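Local atomic coordinates of MupZ (Pseudomonas fluorescens, PDB entry 6FXD), a protein that probably acts as an epoxide hydrolase, partnering a Rieske oxygenase in the reaction cascade that forms oxygen heterocycles during mupirocin biosynthesis. Residues R22-I32 against T67-A78. Sequence-based numbering, arbitrary orientation.
Sequences RTCMAMPYFEI and TQGHCREVYSDA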
loop_
_atom_site.group_PDB
_atom_site.type_symbol
_atom_site.label_atom_id
_atom_site.label_comp_id
_atom_site.label_asym_id
_atom_site.label_seq_id
_atom_site.Cartn_x
_atom_site.Cartn_y
_atom_site.Cartn_z
ATOM N N ARG A 22 -7.014 0.324 -8.483
ATOM C CA ARG A 22 -7.381 1.564 -9.156
ATOM C C ARG A 22 -8.870 1.874 -9.067
ATOM O O ARG A 22 -9.280 2.955 -9.493
ATOM C CB ARG A 22 -6.951 1.519 -10.627
ATOM C CG ARG A 22 -5.471 1.199 -10.810
ATOM C CD ARG A 22 -4.622 2.351 -10.321
ATOM N NE ARG A 22 -3.530 1.930 -9.439
ATOM C CZ ARG A 22 -2.281 1.693 -9.836
ATOM N NH1 ARG A 22 -1.948 1.827 -11.110
ATOM N NH2 ARG A 22 -1.364 1.319 -8.948
ATOM N N THR A 23 -9.668 0.955 -8.525
ATOM C CA THR A 23 -11.120 1.100 -8.470
ATOM C C THR A 23 -11.519 2.417 -7.816
ATOM O O THR A 23 -10.960 2.816 -6.790
ATOM C CB THR A 23 -11.672 -0.044 -7.616
ATOM O OG1 THR A 23 -10.995 -1.257 -7.965
ATOM C CG2 THR A 23 -13.161 -0.220 -7.828
ATOM N N CYS A 24 -12.499 3.091 -8.413
ATOM C CA CYS A 24 -13.091 4.302 -7.867
ATOM C C CYS A 24 -14.586 4.099 -7.701
ATOM O O CYS A 24 -15.229 3.425 -8.519
ATOM C CB CYS A 24 -12.860 5.488 -8.797
ATOM S SG CYS A 24 -11.127 5.945 -8.920
ATOM N N MET A 25 -15.149 4.680 -6.647
ATOM C CA MET A 25 -16.577 4.582 -6.366
ATOM C C MET A 25 -17.154 5.984 -6.245
ATOM O O MET A 25 -16.596 6.831 -5.540
ATOM C CB MET A 25 -16.835 3.811 -5.070
ATOM C CG MET A 25 -18.338 3.601 -4.773
ATOM S SD MET A 25 -18.670 2.708 -3.216
ATOM C CE MET A 25 -18.012 3.853 -1.973
ATOM N N ALA A 26 -18.256 6.237 -6.950
ATOM C CA ALA A 26 -18.984 7.492 -6.854
ATOM C C ALA A 26 -20.327 7.221 -6.193
ATOM O O ALA A 26 -20.956 6.188 -6.453
ATOM C CB ALA A 26 -19.224 8.089 -8.237
ATOM N N MET A 27 -20.767 8.129 -5.324
ATOM C CA MET A 27 -22.047 7.980 -4.632
ATOM C C MET A 27 -22.788 9.308 -4.604
ATOM O O MET A 27 -22.559 10.131 -3.703
ATOM C CB MET A 27 -21.865 7.473 -3.202
ATOM C CG MET A 27 -21.195 6.106 -3.107
ATOM S SD MET A 27 -21.320 5.348 -1.495
ATOM C CE MET A 27 -20.427 6.564 -0.498
ATOM N N PRO A 28 -23.682 9.557 -5.553
ATOM C CA PRO A 28 -24.629 10.663 -5.395
ATOM C C PRO A 28 -25.765 10.279 -4.461
ATOM O O PRO A 28 -26.245 9.142 -4.482
ATOM C CB PRO A 28 -25.176 10.838 -6.809
ATOM C CG PRO A 28 -25.106 9.444 -7.373
ATOM C CD PRO A 28 -23.847 8.843 -6.831
ATOM N N TYR A 29 -26.172 11.239 -3.623
ATOM C CA TYR A 29 -27.329 11.126 -2.741
ATOM C C TYR A 29 -28.379 12.104 -3.250
ATOM O O TYR A 29 -28.073 13.284 -3.468
ATOM C CB TYR A 29 -26.967 11.446 -1.277
ATOM C CG TYR A 29 -26.116 10.379 -0.640
ATOM C CD1 TYR A 29 -24.768 10.291 -0.941
ATOM C CD2 TYR A 29 -26.657 9.447 0.253
ATOM C CE1 TYR A 29 -23.953 9.323 -0.332
ATOM C CE2 TYR A 29 -25.858 8.464 0.843
ATOM C CZ TYR A 29 -24.507 8.417 0.547
ATOM O OH TYR A 29 -23.708 7.447 1.110
ATOM N N PHE A 30 -29.603 11.621 -3.430
ATOM C CA PHE A 30 -30.675 12.387 -4.055
ATOM C C PHE A 30 -31.749 12.737 -3.037
ATOM O O PHE A 30 -32.142 11.896 -2.221
ATOM C CB PHE A 30 -31.345 11.607 -5.189
ATOM C CG PHE A 30 -30.397 11.123 -6.242
ATOM C CD1 PHE A 30 -29.739 9.910 -6.117
ATOM C CD2 PHE A 30 -30.202 11.857 -7.410
ATOM C CE1 PHE A 30 -28.880 9.452 -7.099
ATOM C CE2 PHE A 30 -29.346 11.393 -8.404
ATOM C CZ PHE A 30 -28.681 10.200 -8.241
ATOM N N GLU A 31 -32.230 13.972 -3.099
ATOM C CA GLU A 31 -33.441 14.377 -2.402
ATOM C C GLU A 31 -34.547 14.357 -3.453
ATOM O O GLU A 31 -34.520 15.163 -4.379
ATOM C CB GLU A 31 -33.272 15.775 -1.806
ATOM C CG GLU A 31 -34.464 16.218 -0.977
ATOM C CD GLU A 31 -34.270 17.564 -0.317
ATOM O OE1 GLU A 31 -33.160 17.822 0.197
ATOM O OE2 GLU A 31 -35.237 18.361 -0.313
ATOM N N ILE A 32 -35.505 13.450 -3.305
ATOM C CA ILE A 32 -36.544 13.210 -4.312
ATOM C C ILE A 32 -37.878 13.650 -3.714
ATOM O O ILE A 32 -38.318 13.062 -2.716
ATOM C CB ILE A 32 -36.596 11.727 -4.707
ATOM C CG1 ILE A 32 -35.199 11.196 -5.059
ATOM C CG2 ILE A 32 -37.543 11.535 -5.897
ATOM C CD1 ILE A 32 -35.094 9.699 -5.025
ATOM N N THR A 67 -37.627 8.717 0.732
ATOM C CA THR A 67 -37.418 9.597 -0.414
ATOM C C THR A 67 -35.955 10.004 -0.604
ATOM O O THR A 67 -35.653 10.800 -1.499
ATOM C CB THR A 67 -38.311 10.844 -0.331
ATOM O OG1 THR A 67 -38.004 11.563 0.868
ATOM C CG2 THR A 67 -39.785 10.470 -0.284
ATOM N N GLN A 68 -35.039 9.486 0.216
ATOM C CA GLN A 68 -33.612 9.722 0.015
ATOM C C GLN A 68 -33.082 8.635 -0.913
ATOM O O GLN A 68 -33.029 7.465 -0.535
ATOM C CB GLN A 68 -32.882 9.660 1.348
ATOM C CG GLN A 68 -33.368 10.643 2.389
ATOM C CD GLN A 68 -32.667 10.421 3.716
ATOM O OE1 GLN A 68 -31.439 10.487 3.796
ATOM N NE2 GLN A 68 -33.435 10.132 4.753
ATOM N N GLY A 69 -32.695 9.008 -2.125
ATOM C CA GLY A 69 -32.146 8.061 -3.062
ATOM C C GLY A 69 -30.630 8.031 -3.022
ATOM O O GLY A 69 -29.985 8.932 -2.489
ATOM N N HIS A 70 -30.069 6.977 -3.604
ATOM C CA HIS A 70 -28.619 6.812 -3.608
ATOM C C HIS A 70 -28.237 5.934 -4.790
ATOM O O HIS A 70 -28.981 5.011 -5.137
ATOM C CB HIS A 70 -28.192 6.147 -2.293
ATOM C CG HIS A 70 -26.754 5.745 -2.234
ATOM N ND1 HIS A 70 -26.306 4.509 -2.650
ATOM C CD2 HIS A 70 -25.665 6.395 -1.756
ATOM C CE1 HIS A 70 -25.004 4.418 -2.430
ATOM N NE2 HIS A 70 -24.591 5.556 -1.907
ATOM N N CYS A 71 -27.089 6.211 -5.403
ATOM C CA CYS A 71 -26.513 5.310 -6.391
ATOM C C CYS A 71 -25.110 4.918 -5.950
ATOM O O CYS A 71 -24.326 5.782 -5.547
ATOM C CB CYS A 71 -26.466 5.967 -7.771
ATOM S SG CYS A 71 -26.194 4.740 -9.098
ATOM N N ARG A 72 -24.800 3.624 -6.008
ATOM C CA ARG A 72 -23.446 3.126 -5.758
ATOM C C ARG A 72 -22.855 2.795 -7.124
ATOM O O ARG A 72 -23.354 1.904 -7.815
ATOM C CB ARG A 72 -23.495 1.883 -4.868
ATOM C CG ARG A 72 -22.112 1.444 -4.351
ATOM C CD ARG A 72 -22.050 -0.009 -3.883
ATOM N NE ARG A 72 -23.179 -0.315 -3.011
ATOM C CZ ARG A 72 -23.451 -1.518 -2.511
ATOM N NH1 ARG A 72 -22.670 -2.556 -2.784
ATOM N NH2 ARG A 72 -24.518 -1.685 -1.743
ATOM N N GLU A 73 -21.833 3.541 -7.539
ATOM C CA GLU A 73 -21.227 3.409 -8.856
ATOM C C GLU A 73 -19.777 3.005 -8.662
ATOM O O GLU A 73 -19.003 3.759 -8.073
ATOM C CB GLU A 73 -21.294 4.745 -9.588
ATOM C CG GLU A 73 -22.619 5.489 -9.416
ATOM C CD GLU A 73 -22.695 6.798 -10.183
ATOM O OE1 GLU A 73 -21.731 7.126 -10.912
ATOM O OE2 GLU A 73 -23.719 7.504 -10.038
ATOM N N VAL A 74 -19.399 1.842 -9.171
ATOM C CA VAL A 74 -18.041 1.328 -9.018
ATOM C C VAL A 74 -17.425 1.189 -10.401
ATOM O O VAL A 74 -17.998 0.517 -11.270
ATOM C CB VAL A 74 -18.020 -0.006 -8.252
ATOM C CG1 VAL A 74 -16.583 -0.455 -8.059
ATOM C CG2 VAL A 74 -18.736 0.147 -6.898
ATOM N N TYR A 75 -16.262 1.816 -10.607
ATOM C CA TYR A 75 -15.589 1.835 -11.896
ATOM C C TYR A 75 -14.192 1.253 -11.749
ATOM O O TYR A 75 -13.575 1.359 -10.691
ATOM C CB TYR A 75 -15.490 3.269 -12.454
ATOM C CG TYR A 75 -16.857 3.906 -12.573
ATOM C CD1 TYR A 75 -17.680 3.640 -13.665
ATOM C CD2 TYR A 75 -17.347 4.733 -11.568
ATOM C CE1 TYR A 75 -18.946 4.191 -13.757
ATOM C CE2 TYR A 75 -18.607 5.282 -11.647
ATOM C CZ TYR A 75 -19.404 5.027 -12.750
ATOM O OH TYR A 75 -20.661 5.575 -12.828
ATOM N N SER A 76 -13.686 0.639 -12.816
ATOM C CA SER A 76 -12.388 -0.018 -12.700
ATOM C C SER A 76 -11.241 0.970 -12.494
ATOM O O SER A 76 -10.187 0.567 -11.987
ATOM C CB SER A 76 -12.138 -0.954 -13.884
ATOM O OG SER A 76 -12.221 -0.252 -15.102
ATOM N N ASP A 77 -11.412 2.230 -12.899
ATOM C CA ASP A 77 -10.420 3.278 -12.673
ATOM C C ASP A 77 -11.095 4.632 -12.881
ATOM O O ASP A 77 -12.287 4.709 -13.187
ATOM C CB ASP A 77 -9.183 3.086 -13.562
ATOM C CG ASP A 77 -9.516 3.053 -15.055
ATOM O OD1 ASP A 77 -10.591 3.539 -15.463
ATOM O OD2 ASP A 77 -8.677 2.550 -15.830
ATOM N N ALA A 78 -10.310 5.707 -12.724
ATOM C CA ALA A 78 -10.859 7.055 -12.840
ATOM C C ALA A 78 -11.413 7.299 -14.234
ATOM O O ALA A 78 -12.449 7.955 -14.391
ATOM C CB ALA A 78 -9.775 8.087 -12.513
HETATM O O HOH W 1 -38.358 14.541 -0.442
#
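His70 turns its edge to one face of the Tyr29 ring in a T-shaped stack, planes 65° apart, with its CD2 3.3 Å from Tyr29 CZ. At another point of the same imidazole edge sits Met27, and His70 NE2 gives its N-H to Met27 SD in a weak hydrogen bond of 3.3 Å. CG anti to the backbone N (chi1 172°) turns the CD2-NE2 edge of His70 toward both Tyr29 and Met27; its ring also meets His107 of the second subunit edge-to-face, and Tyr29 OH bonds Glu105 of that subunit, consistent with a dimeric alpha-beta barrel. The Phe30 ring takes Gly69 C and His70 N at its edge, and the Tyr75 ring has Ala26 CB at its own. Strands 24-31 and 68-75, running at 162° to each other, are the first and third strands of a ferredoxin-like beta-alpha-beta-beta-alpha-beta unit, adjacent and antiparallel. Paired backbone bonds join Cys24 with Tyr75, Ala26 with Glu73 and Phe30 with Gly69; Phe30 N reaches Gly69 O at 2.9 Å. Pro28 has no N-H to give, yet its O accepts from Cys71 N at 3.2 Å. On the face of the sheet that bears Ala26, Glu73 lays OE2 3.5 Å from Pro28 CD, while OE1 takes a 2.7 Å bond from Tyr75 OH, the donor above the carboxylate plane.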